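Side-chain contact in uncharacterized protein VP1736 (Vibrio parahaemolyticus, PDB 3LXQ), which is of unknown function but contains a sulfatase-family domain belonging to the alkaline phosphatase superfamily: residues Ile425-Ala428 against Lys429-Leu433. Numbering follows the deposited sequence.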
loop_
_atom_site.group_PDB
_atom_site.type_symbol
_atom_site.label_atom_id
_atom_site.label_comp_id
_atom_site.label_asym_id
_atom_site.label_seq_id
_atom_site.Cartn_x
_atom_site.Cartn_y
_atom_site.Cartn_z
ATOM N N ILE A 425 -18.129 2.479 -17.910
ATOM C CA ILE A 425 -18.910 2.139 -16.713
ATOM C C ILE A 425 -18.753 0.662 -16.334
ATOM O O ILE A 425 -18.622 0.338 -15.160
ATOM C CB ILE A 425 -20.414 2.500 -16.868
ATOM C CG1 ILE A 425 -20.597 4.018 -16.968
ATOM C CG2 ILE A 425 -21.233 1.961 -15.686
ATOM C CD1 ILE A 425 -22.045 4.463 -17.242
ATOM N N ASP A 426 -18.745 -0.217 -17.334
ATOM C CA ASP A 426 -18.679 -1.665 -17.116
ATOM C C ASP A 426 -17.333 -2.117 -16.559
ATOM O O ASP A 426 -17.268 -3.074 -15.794
ATOM C CB ASP A 426 -18.965 -2.422 -18.417
ATOM C CG ASP A 426 -20.461 -2.490 -18.756
ATOM O OD1 ASP A 426 -21.270 -1.791 -18.105
ATOM O OD2 ASP A 426 -20.826 -3.251 -19.684
ATOM N N ARG A 427 -16.262 -1.442 -16.968
ATOM C CA ARG A 427 -14.923 -1.735 -16.465
ATOM C C ARG A 427 -14.815 -1.346 -14.979
ATOM O O ARG A 427 -14.218 -2.063 -14.177
ATOM C CB ARG A 427 -13.868 -1.002 -17.299
ATOM C CG ARG A 427 -12.454 -1.144 -16.748
ATOM C CD ARG A 427 -11.468 -0.367 -17.584
ATOM N NE ARG A 427 -11.821 1.044 -17.654
ATOM C CZ ARG A 427 -11.285 1.911 -18.506
ATOM N NH1 ARG A 427 -10.358 1.509 -19.362
ATOM N NH2 ARG A 427 -11.680 3.182 -18.498
ATOM N N ALA A 428 -15.413 -0.213 -14.632
ATOM C CA ALA A 428 -15.444 0.289 -13.256
ATOM C C ALA A 428 -16.271 -0.637 -12.364
ATOM O O ALA A 428 -15.813 -1.056 -11.297
ATOM C CB ALA A 428 -16.013 1.706 -13.229
ATOM N N LYS A 429 -17.489 -0.941 -12.815
ATOM C CA LYS A 429 -18.404 -1.852 -12.106
ATOM C C LYS A 429 -17.758 -3.223 -11.895
ATOM O O LYS A 429 -17.753 -3.758 -10.776
ATOM C CB LYS A 429 -19.758 -1.957 -12.848
ATOM C CG LYS A 429 -20.899 -2.584 -12.046
ATOM C CD LYS A 429 -22.237 -2.486 -12.793
ATOM C CE LYS A 429 -23.268 -3.491 -12.250
ATOM N NZ LYS A 429 -24.458 -3.665 -13.148
ATOM N N ALA A 430 -17.178 -3.772 -12.960
ATOM C CA ALA A 430 -16.509 -5.072 -12.892
ATOM C C ALA A 430 -15.416 -5.095 -11.808
ATOM O O ALA A 430 -15.320 -6.048 -11.024
ATOM C CB ALA A 430 -15.933 -5.441 -14.250
ATOM N N ASN A 431 -14.605 -4.043 -11.761
ATOM C CA ASN A 431 -13.560 -3.925 -10.749
ATOM C C ASN A 431 -14.087 -3.636 -9.327
ATOM O O ASN A 431 -13.513 -4.104 -8.346
ATOM C CB ASN A 431 -12.496 -2.922 -11.192
ATOM C CG ASN A 431 -11.545 -3.511 -12.225
ATOM O OD1 ASN A 431 -10.696 -4.355 -11.905
ATOM N ND2 ASN A 431 -11.674 -3.069 -13.465
ATOM N N ALA A 432 -15.191 -2.890 -9.235
ATOM C CA ALA A 432 -15.903 -2.663 -7.974
ATOM C C ALA A 432 -16.379 -3.962 -7.322
ATOM O O ALA A 432 -16.419 -4.070 -6.098
ATOM C CB ALA A 432 -17.106 -1.743 -8.201
ATOM N N LEU A 433 -16.765 -4.930 -8.148
ATOM C CA LEU A 433 -17.367 -6.178 -7.682
ATOM C C LEU A 433 -16.371 -7.275 -7.347
ATOM O O LEU A 433 -16.714 -8.235 -6.642
ATOM C CB LEU A 433 -18.314 -6.722 -8.750
ATOM C CG LEU A 433 -19.572 -5.932 -9.072
ATOM C CD1 LEU A 433 -20.246 -6.519 -10.306
ATOM C CD2 LEU A 433 -20.526 -5.933 -7.882
#
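Asn431 grips the carbonyl oxygen of Arg427, four residues earlier on helix 422-441, with two donors. Its backbone N lies 3.1 Å from Arg427 O, the usual helical bond, while its amide ND2 comes closer to Arg427 O, at 2.8 Å. The two arrive from opposite faces of the carbonyl plane, ND2 tilted 33° from it, and the ND2-H...O angle is 146°, so the bond is bent. The first torsion explains the reach: with CG anti to its own carbonyl carbon (chi1 -78°), the Asn431 side chain folds back toward the preceding turn. ND2 also bonds Ser60 of helix 50-61, which ties the amide to a neighbouring helix, and it lies 3.9 Å from Arg427 CG, the aliphatic part of that side chain doing the touching.

Packing is tight along the buried alanines. Ala430 CB sits 3.1 Å from Asp426 O, and Ala432 CB lies 3.4 Å from Ala428 O. The looser side includes Ile425, Asp426 and Lys429, partly exposed as Arg427 is. There the Ile425 side chain comes no nearer than 5.1 Å to residues 429-433, and the charged ends stay apart, Asp426 OD1 lying 6.2 Å from Lys429 NZ. Each looks elsewhere: Asp426 forms a salt bridge with Lys52, and the extended Lys429 chain delivers NZ to Lys47 O.

Successive i to i+4 bonds mark a regular alpha-helix, here packed between helix 50-61, where Ala430 rests on Leu56, and strands 385-390 and 394-398 of the five-stranded antiparallel sheet, where Ala428 meets Val395.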